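Local coordinates for protein hydrolase, isochorismatase family (Pseudomonas putida KT2440, PDB 4H17) that probably acts as a hydrolase of the isochorismatase family, built on a Rossmann-like parallel sheet, at residues A[54-59]-A[90-95]; A[65-70]-A[119-124]; A[38-43]-A[76-81]. All coordinates share one frame; numbering follows the deposited sequence. Where two conformers were deposited one is given.

Contacts 1 and 2 are neighbours, with centres 15 Å apart, and strand 66-71 joins them. Ile66 and His68 face helix 45-61, where the Leu56 CD2 to Ile66 CG2 distance is 3.9 Å. Ile67 faces the other way, toward helix 114-121 in contact 2. Pro94 of contact 1 also rests on His68, with Pro94 CA 3.6 Å from His68 NE2. Contact 3 stands apart, its centre 21 Å from that of contact 1 and 26 Å from that of contact 2. It joins loops that follow strands 24-29 and 66-71. A sulfate, probably from the crystallisation liquor, lies about 3 Å from the Phe79 side chain and may mark a pocket.

Contact 1: residues A[54-59]-A[90-95]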
loop_
_atom_site.group_PDB
_atom_site.type_symbol
_atom_site.label_atom_id
_atom_site.label_comp_id
_atom_site.label_asym_id
_atom_site.label_seq_id
_atom_site.Cartn_x
_atom_site.Cartn_y
_atom_site.Cartn_z
ATOM N N ARG A 54 15.091 -19.566 7.711
ATOM C CA ARG A 54 16.334 -19.547 6.930
ATOM C C ARG A 54 16.972 -18.165 6.943
ATOM O O ARG A 54 18.198 -18.062 7.087
ATOM C CB ARG A 54 16.115 -20.013 5.494
ATOM C CG ARG A 54 15.704 -21.460 5.410
ATOM C CD ARG A 54 15.470 -21.930 3.984
ATOM N NE ARG A 54 15.120 -23.352 4.004
ATOM C CZ ARG A 54 13.929 -23.879 3.704
ATOM N NH1 ARG A 54 12.906 -23.131 3.300
ATOM N NH2 ARG A 54 13.757 -25.191 3.761
ATOM N N LEU A 55 16.165 -17.115 6.800
ATOM C CA LEU A 55 16.699 -15.766 6.802
ATOM C C LEU A 55 17.257 -15.450 8.165
ATOM O O LEU A 55 18.345 -14.886 8.270
ATOM C CB LEU A 55 15.623 -14.740 6.452
ATOM C CG LEU A 55 15.100 -14.745 5.002
ATOM C CD1 LEU A 55 13.823 -13.935 4.909
ATOM C CD2 LEU A 55 16.173 -14.243 4.038
ATOM N N LEU A 56 16.534 -15.821 9.215
ATOM C CA LEU A 56 17.032 -15.595 10.576
ATOM C C LEU A 56 18.344 -16.293 10.852
ATOM O O LEU A 56 19.278 -15.720 11.428
ATOM C CB LEU A 56 16.037 -16.120 11.593
ATOM C CG LEU A 56 14.933 -15.199 11.997
ATOM C CD1 LEU A 56 14.008 -15.987 12.901
ATOM C CD2 LEU A 56 15.531 -13.997 12.748
ATOM N N ASP A 57 18.424 -17.547 10.429
ATOM C CA ASP A 57 19.635 -18.333 10.586
ATOM C C ASP A 57 20.796 -17.607 9.940
ATOM O O ASP A 57 21.840 -17.443 10.567
ATOM C CB ASP A 57 19.444 -19.727 9.982
ATOM C CG ASP A 57 20.667 -20.620 10.145
ATOM O OD1 ASP A 57 21.184 -20.736 11.276
ATOM O OD2 ASP A 57 21.106 -21.205 9.128
ATOM N N ALA A 58 20.619 -17.209 8.672
ATOM C CA ALA A 58 21.654 -16.520 7.882
ATOM C C ALA A 58 22.059 -15.182 8.463
ATOM O O ALA A 58 23.231 -14.871 8.506
ATOM C CB ALA A 58 21.241 -16.385 6.424
ATOM N N ALA A 59 21.083 -14.390 8.885
ATOM C CA ALA A 59 21.364 -13.140 9.542
ATOM C C ALA A 59 22.151 -13.294 10.837
ATOM O O ALA A 59 23.043 -12.499 11.118
ATOM C CB ALA A 59 20.064 -12.392 9.810
ATOM N N PRO A 90 6.491 -20.640 16.559
ATOM C CA PRO A 90 7.634 -21.448 16.983
ATOM C C PRO A 90 8.789 -21.464 15.984
ATOM O O PRO A 90 8.571 -21.648 14.751
ATOM C CB PRO A 90 7.022 -22.837 17.170
ATOM C CG PRO A 90 5.582 -22.541 17.478
ATOM C CD PRO A 90 5.230 -21.387 16.603
ATOM N N GLY A 91 9.978 -21.191 16.516
ATOM C CA GLY A 91 11.195 -21.115 15.753
ATOM C C GLY A 91 11.561 -19.711 15.303
ATOM O O GLY A 91 12.695 -19.487 14.858
ATOM N N LEU A 92 10.611 -18.779 15.406
ATOM C CA LEU A 92 10.824 -17.431 14.942
ATOM C C LEU A 92 10.944 -16.453 16.107
ATOM O O LEU A 92 10.776 -15.231 15.930
ATOM C CB LEU A 92 9.723 -17.017 13.950
ATOM C CG LEU A 92 9.524 -17.917 12.727
ATOM C CD1 LEU A 92 8.541 -17.291 11.752
ATOM C CD2 LEU A 92 10.854 -18.209 12.046
ATOM N N GLU A 93 11.208 -16.989 17.300
ATOM C CA GLU A 93 11.422 -16.172 18.481
ATOM C C GLU A 93 12.716 -15.330 18.379
ATOM O O GLU A 93 13.733 -15.808 17.862
ATOM C CB GLU A 93 11.496 -17.019 19.756
ATOM C CG GLU A 93 10.338 -17.999 19.941
ATOM C CD GLU A 93 10.511 -19.348 19.263
ATOM O OE1 GLU A 93 11.485 -19.564 18.511
ATOM O OE2 GLU A 93 9.634 -20.211 19.504
ATOM N N PRO A 94 12.707 -14.112 18.951
ATOM C CA PRO A 94 13.940 -13.317 19.065
ATOM C C PRO A 94 14.954 -13.921 20.011
ATOM O O PRO A 94 14.581 -14.672 20.957
ATOM C CB PRO A 94 13.487 -12.006 19.647
ATOM C CG PRO A 94 12.031 -11.918 19.415
ATOM C CD PRO A 94 11.524 -13.339 19.360
ATOM N N LEU A 95 16.215 -13.635 19.730
ATOM C CA LEU A 95 17.321 -13.890 20.645
ATOM C C LEU A 95 17.902 -12.594 21.253
ATOM O O LEU A 95 17.673 -11.470 20.766
ATOM C CB LEU A 95 18.424 -14.617 19.915
ATOM C CG LEU A 95 18.082 -15.985 19.353
ATOM C CD1 LEU A 95 19.264 -16.494 18.529
ATOM C CD2 LEU A 95 17.679 -16.962 20.458
#
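Leu56 of helix 45-61 reaches Leu92 in the loop 90-95 through one methyl branch. Its CB points toward the loop but stops short of it. CG follows, beside the backbone N and anti to the carbonyl carbon (chi1 -86°), and still lies 5.1 Å from Leu92 CD2. The contact is made at the tip. There Leu56 CD1 meets Leu92 CD2 at 4.0 Å. The same methyl is 4.0 Å from Leu92 CA, so it covers backbone as well as side chain. It also comes to 4.2 Å from Gly91 O, a plain van der Waals approach. The other methyl, CD2, turns to the sheet, where it meets His68.

The two leucine side chains cross at about a right angle. Each presents one methyl to the other, and no hydrogen bond links the two segments. The buried area is small, 89 Å², but both leucines are buried in the protein.

The loop has a bond of its own. Gly91 N donates to Glu93 OE2 at 3.2 Å with an N-H...O angle of 161°, meeting the carboxylate from above its plane. A second, weak bond runs to OE1. Gly91 has a positive phi, and a side chain there would press on the preceding carbonyl O. Glu93 O also accepts a bond from Arg60 NH2, a further tie to helix 45-61.

Leu92 extends the packing along this helix to Val49, Ile52 and Ala53, and it touches Ala31. Leu56 also touches Ile28. Helix 45-61 joins the adjacent parallel strands 24-29 and 66-71 as a beta-alpha-beta crossover. The loop 90-95, on its way to strand 99-103, outermost in this chain, lies against this helix, while Leu56 itself reaches both strands that the helix connects.

Contact 2: residues A[65-70]-A[119-124]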
loop_
_atom_site.group_PDB
_atom_site.type_symbol
_atom_site.label_atom_id
_atom_site.label_comp_id
_atom_site.label_asym_id
_atom_site.label_seq_id
_atom_site.Cartn_x
_atom_site.Cartn_y
_atom_site.Cartn_z
ATOM N N PRO A 65 21.904 -6.895 11.912
ATOM C CA PRO A 65 20.822 -6.353 12.737
ATOM C C PRO A 65 19.528 -6.990 12.369
ATOM O O PRO A 65 19.239 -7.142 11.147
ATOM C CB PRO A 65 20.836 -4.858 12.393
ATOM C CG PRO A 65 22.150 -4.601 11.770
ATOM C CD PRO A 65 22.462 -5.863 11.015
ATOM N N ILE A 66 18.759 -7.393 13.393
ATOM C CA ILE A 66 17.505 -8.052 13.164
ATOM C C ILE A 66 16.427 -7.380 13.999
ATOM O O ILE A 66 16.582 -7.205 15.221
ATOM C CB ILE A 66 17.569 -9.544 13.573
ATOM C CG1 ILE A 66 18.669 -10.272 12.782
ATOM C CG2 ILE A 66 16.207 -10.214 13.449
ATOM C CD1 ILE A 66 19.065 -11.622 13.356
ATOM N N ILE A 67 15.350 -7.021 13.327
ATOM C CA ILE A 67 14.199 -6.315 13.952
ATOM C C ILE A 67 12.941 -7.150 13.804
ATOM O O ILE A 67 12.559 -7.550 12.692
ATOM C CB ILE A 67 13.950 -4.977 13.291
ATOM C CG1 ILE A 67 15.164 -4.073 13.467
ATOM C CG2 ILE A 67 12.652 -4.399 13.829
ATOM C CD1 ILE A 67 15.150 -2.799 12.633
ATOM N N HIS A 68 12.345 -7.515 14.927
ATOM C CA HIS A 68 11.082 -8.226 14.965
ATOM C C HIS A 68 9.958 -7.243 15.321
ATOM O O HIS A 68 10.032 -6.526 16.338
ATOM C CB HIS A 68 11.102 -9.314 16.040
ATOM C CG HIS A 68 12.270 -10.244 15.971
ATOM N ND1 HIS A 68 12.169 -11.504 15.421
ATOM C CD2 HIS A 68 13.543 -10.125 16.402
ATOM C CE1 HIS A 68 13.343 -12.108 15.498
ATOM N NE2 HIS A 68 14.190 -11.300 16.106
ATOM N N VAL A 69 8.922 -7.244 14.511
ATOM C CA VAL A 69 7.736 -6.436 14.733
ATOM C C VAL A 69 6.559 -7.342 15.116
ATOM O O VAL A 69 6.371 -8.364 14.466
ATOM C CB VAL A 69 7.416 -5.636 13.448
ATOM C CG1 VAL A 69 6.144 -4.858 13.613
ATOM C CG2 VAL A 69 8.575 -4.716 13.048
ATOM N N ARG A 70 5.747 -6.949 16.100
ATOM C CA ARG A 70 4.505 -7.616 16.410
ATOM C C ARG A 70 3.397 -6.615 16.641
ATOM O O ARG A 70 3.646 -5.455 17.001
ATOM C CB ARG A 70 4.619 -8.431 17.716
ATOM C CG ARG A 70 5.412 -9.708 17.605
ATOM C CD ARG A 70 5.213 -10.569 18.842
ATOM N NE ARG A 70 5.846 -9.996 20.049
ATOM C CZ ARG A 70 5.990 -10.669 21.210
ATOM N NH1 ARG A 70 5.487 -11.874 21.377
ATOM N NH2 ARG A 70 6.624 -10.092 22.229
ATOM N N GLN A 119 17.903 4.432 11.608
ATOM C CA GLN A 119 18.952 5.477 11.498
ATOM C C GLN A 119 20.205 5.085 12.284
ATOM O O GLN A 119 21.323 5.112 11.767
ATOM C CB GLN A 119 18.410 6.834 11.939
ATOM C CG GLN A 119 17.489 7.419 10.903
ATOM C CD GLN A 119 16.830 8.700 11.374
ATOM O OE1 GLN A 119 16.340 8.781 12.495
ATOM N NE2 GLN A 119 16.833 9.706 10.526
ATOM N N GLU A 120 19.983 4.636 13.514
ATOM C CA GLU A 120 21.038 4.209 14.370
ATOM C C GLU A 120 21.823 3.031 13.807
ATOM O O GLU A 120 23.064 2.920 14.005
ATOM C CB GLU A 120 20.412 3.797 15.680
ATOM C CG GLU A 120 21.394 3.590 16.797
ATOM C CD GLU A 120 20.704 3.319 18.120
ATOM O OE1 GLU A 120 19.493 3.057 18.103
ATOM O OE2 GLU A 120 21.373 3.399 19.155
ATOM N N LEU A 121 21.122 2.140 13.117
ATOM C CA LEU A 121 21.753 0.962 12.559
ATOM C C LEU A 121 22.569 1.298 11.297
ATOM O O LEU A 121 23.530 0.613 10.957
ATOM C CB LEU A 121 20.725 -0.081 12.225
ATOM C CG LEU A 121 20.321 -1.051 13.345
ATOM C CD1 LEU A 121 20.261 -0.366 14.697
ATOM C CD2 LEU A 121 19.031 -1.795 13.081
ATOM N N GLY A 122 22.215 2.391 10.633
ATOM C CA GLY A 122 23.056 2.894 9.581
ATOM C C GLY A 122 22.898 2.307 8.201
ATOM O O GLY A 122 23.626 2.726 7.320
ATOM N N HIS A 123 21.982 1.359 7.999
ATOM C CA HIS A 123 21.792 0.736 6.658
ATOM C C HIS A 123 20.577 1.236 5.926
ATOM O O HIS A 123 19.461 1.186 6.442
ATOM C CB HIS A 123 21.732 -0.791 6.778
ATOM C CG HIS A 123 22.916 -1.355 7.472
ATOM N ND1 HIS A 123 24.179 -1.309 6.926
ATOM C CD2 HIS A 123 23.038 -1.965 8.670
ATOM C CE1 HIS A 123 25.036 -1.855 7.769
ATOM N NE2 HIS A 123 24.369 -2.257 8.838
ATOM N N LEU A 124 20.794 1.706 4.700
ATOM C CA LEU A 124 19.693 2.074 3.820
ATOM C C LEU A 124 18.979 0.855 3.242
ATOM O O LEU A 124 17.804 0.970 2.921
ATOM C CB LEU A 124 20.185 2.984 2.690
ATOM C CG LEU A 124 20.515 4.421 3.123
ATOM C CD1 LEU A 124 21.057 5.214 1.933
ATOM C CD2 LEU A 124 19.302 5.137 3.712
#
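Leu121, in the last turn of helix 114-121, sets one methyl against both Pro65 and Ile67. All three side chains leave the backbone toward the opposite segment. Leu121 CD2 lies 3.6 Å from Pro65 CB, and Leu121 CG is 4.0 Å from the same carbon. The branch thus rests on the CB corner of the proline ring. From the strand, Ile67 slants across the leucine. Its CG1 stands beside the backbone N (chi1 -62°), and the nearly extended second torsion (169°) carries CD1 outward to 4.0 Å from Leu121 CD2.

Pro65 has a second neighbour in His123. The two side chains cross at about a right angle. Pro65 CG comes to the edge of the imidazole, near its plane, at 4.2 Å from His123 CD2. This part is tentative, because the histidine was modelled in two conformers.

Gly122, with positive phi, ends the helix between Leu121 and His123. The side chains on either side of it both reach Pro65, just before the strand. Helix 114-121 belongs to the connection from strand 99-103 to strand 125-131, which crosses over strands 66-71 and 24-29. Leu121 touches Ile99 and Ser25 on the strands bordering 66-71. It packs on the face of this Rossmann-like sheet away from helix 45-61.

Ile67 is buried, whereas Pro65 and Leu121 keep partial exposure to solvent. No hydrogen bond or charge pair crosses the contact. Its 154 Å² of buried surface is held by van der Waals packing, so shape sets the fit.

Contact 3: residues A[38-43]-A[76-81]; sequences GPLKLS and GGRFDP. With EDO (1,2-ethanediol), chain G; EDO (1,2-ethanediol), chain H.
Apolar packing joins Leu40 to Phe79. Leu40 CD1 is 4.0 Å from Phe79 CE1, and the side chains cross at about a right angle. The phenyl ring is also stacked with His71 and meets Tyr35 edge-to-face.

A second kind of contact is proline over guanidinium. Pro39 CG lies over one face of the Arg78 group, 3.3 Å from NH2 and 3.6 Å from CZ. A bend at chi2 (-71°) helps bring this group beside the proline.

Each segment contains a beta turn: type I from Gly38 to Lys41, type II from Gly77 to Asp80. They lie in loops following parallel strands 24-29 and 66-71, the side of a Rossmann-like sheet where active sites commonly sit. Leu11 of the second subunit packs on Pro39, Leu40 and Arg78.

No hydrogen bond joins the two segments; their polar groups turn to other partners. Arg78 NH1 makes a salt bridge with Glu34 OE2, and Phe79 N bonds to Glu34 OE1. With an alanine at Arg78, Glu34 would probably lose this charge partner and Pro39 the guanidinium packed against its ring. Arg78 N donates to a 1,2-ethanediol oxygen, O2, at 2.8 Å. A second ethanediol bonds through its O2 to Ser43 O at 2.9 Å; both are probably from the crystallisation liquor.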
loop_
_atom_site.group_PDB
_atom_site.type_symbol
_atom_site.label_atom_id
_atom_site.label_comp_id
_atom_site.label_asym_id
_atom_site.label_seq_id
_atom_site.Cartn_x
_atom_site.Cartn_y
_atom_site.Cartn_z
ATOM N N GLY A 38 -7.762 -20.038 12.712
ATOM C CA GLY A 38 -8.880 -19.074 12.697
ATOM C C GLY A 38 -9.065 -18.308 11.379
ATOM O O GLY A 38 -8.520 -18.693 10.362
ATOM N N PRO A 39 -9.861 -17.216 11.404
ATOM C CA PRO A 39 -10.152 -16.430 10.209
ATOM C C PRO A 39 -8.914 -15.782 9.610
ATOM O O PRO A 39 -8.910 -15.461 8.406
ATOM C CB PRO A 39 -11.141 -15.351 10.714
ATOM C CG PRO A 39 -10.955 -15.313 12.175
ATOM C CD PRO A 39 -10.512 -16.676 12.602
ATOM N N LEU A 40 -7.859 -15.569 10.406
ATOM C CA LEU A 40 -6.628 -14.959 9.885
ATOM C C LEU A 40 -5.570 -16.023 9.543
ATOM O O LEU A 40 -4.440 -15.698 9.304
ATOM C CB LEU A 40 -6.066 -13.885 10.831
ATOM C CG LEU A 40 -7.001 -12.704 11.040
ATOM C CD1 LEU A 40 -6.382 -11.846 12.122
ATOM C CD2 LEU A 40 -7.178 -11.925 9.731
ATOM N N LYS A 41 -5.981 -17.294 9.436
ATOM C CA LYS A 41 -5.049 -18.329 9.043
ATOM C C LYS A 41 -4.553 -18.017 7.644
ATOM O O LYS A 41 -5.394 -17.860 6.737
ATOM C CB LYS A 41 -5.727 -19.707 9.030
ATOM C CG LYS A 41 -4.811 -20.841 8.686
ATOM C CD LYS A 41 -5.611 -22.136 8.519
ATOM C CE LYS A 41 -4.682 -23.286 8.157
ATOM N NZ LYS A 41 -5.160 -24.598 8.691
ATOM N N LEU A 42 -3.229 -17.962 7.444
ATOM C CA LEU A 42 -2.668 -17.555 6.154
ATOM C C LEU A 42 -2.397 -18.772 5.313
ATOM O O LEU A 42 -2.320 -19.893 5.851
ATOM C CB LEU A 42 -1.440 -16.673 6.271
ATOM C CG LEU A 42 -1.690 -15.440 7.152
ATOM C CD1 LEU A 42 -0.402 -14.619 7.235
ATOM C CD2 LEU A 42 -2.826 -14.530 6.700
ATOM N N SER A 43 -2.253 -18.552 4.009
ATOM C CA SER A 43 -2.006 -19.643 3.074
ATOM C C SER A 43 -0.532 -19.780 2.788
ATOM O O SER A 43 0.183 -18.796 2.731
ATOM C CB SER A 43 -2.738 -19.422 1.748
ATOM O OG SER A 43 -4.125 -19.376 1.937
ATOM N N GLY A 76 -7.770 -10.530 25.189
ATOM C CA GLY A 76 -8.975 -11.297 24.856
ATOM C C GLY A 76 -9.418 -11.260 23.411
ATOM O O GLY A 76 -10.445 -11.814 23.058
ATOM N N GLY A 77 -8.626 -10.625 22.573
ATOM C CA GLY A 77 -9.022 -10.334 21.186
ATOM C C GLY A 77 -8.007 -10.818 20.192
ATOM O O GLY A 77 -7.252 -11.750 20.438
ATOM N N ARG A 78 -7.989 -10.199 19.020
ATOM C CA ARG A 78 -7.047 -10.569 18.004
ATOM C C ARG A 78 -5.608 -10.199 18.399
ATOM O O ARG A 78 -5.379 -9.157 19.015
ATOM C CB ARG A 78 -7.472 -9.919 16.664
ATOM C CG ARG A 78 -8.827 -10.405 16.122
ATOM C CD ARG A 78 -8.750 -11.839 15.629
ATOM N NE ARG A 78 -10.077 -12.429 15.472
ATOM C CZ ARG A 78 -10.330 -13.735 15.377
ATOM N NH1 ARG A 78 -9.352 -14.646 15.390
ATOM N NH2 ARG A 78 -11.578 -14.132 15.243
ATOM N N PHE A 79 -4.657 -11.067 18.063
ATOM C CA PHE A 79 -3.252 -10.950 18.451
ATOM C C PHE A 79 -3.103 -10.749 19.957
ATOM O O PHE A 79 -2.191 -10.077 20.415
ATOM C CB PHE A 79 -2.558 -9.782 17.703
ATOM C CG PHE A 79 -2.716 -9.850 16.186
ATOM C CD1 PHE A 79 -3.837 -9.373 15.542
ATOM C CD2 PHE A 79 -1.719 -10.480 15.414
ATOM C CE1 PHE A 79 -3.976 -9.464 14.165
ATOM C CE2 PHE A 79 -1.855 -10.570 14.028
ATOM C CZ PHE A 79 -2.987 -10.079 13.412
ATOM N N ASP A 80 -3.994 -11.390 20.717
ATOM C CA ASP A 80 -4.043 -11.249 22.159
ATOM C C ASP A 80 -2.654 -11.374 22.823
ATOM O O ASP A 80 -2.073 -12.453 22.818
ATOM C CB ASP A 80 -4.943 -12.356 22.667
ATOM C CG ASP A 80 -5.181 -12.309 24.145
ATOM O OD1 ASP A 80 -4.610 -11.471 24.850
ATOM O OD2 ASP A 80 -5.946 -13.196 24.595
ATOM N N PRO A 81 -2.170 -10.311 23.481
ATOM C CA PRO A 81 -0.840 -10.393 24.034
ATOM C C PRO A 81 -0.761 -11.193 25.328
ATOM O O PRO A 81 0.333 -11.511 25.769
ATOM C CB PRO A 81 -0.470 -8.955 24.242
ATOM C CG PRO A 81 -1.793 -8.277 24.551
ATOM C CD PRO A 81 -2.757 -8.968 23.630
HETATM C C1 EDO G . -11.272 -7.350 18.494
HETATM O O1 EDO G . -11.356 -8.307 19.575
HETATM C C2 EDO G . -9.928 -6.682 18.516
HETATM O O2 EDO G . -8.876 -7.627 18.256
HETATM C C1 EDO H . 0.334 -17.577 -1.092
HETATM O O1 EDO H . -0.073 -18.843 -0.541
HETATM C C2 EDO H . 0.910 -16.752 0.056
HETATM O O2 EDO H . -0.058 -16.475 1.071
#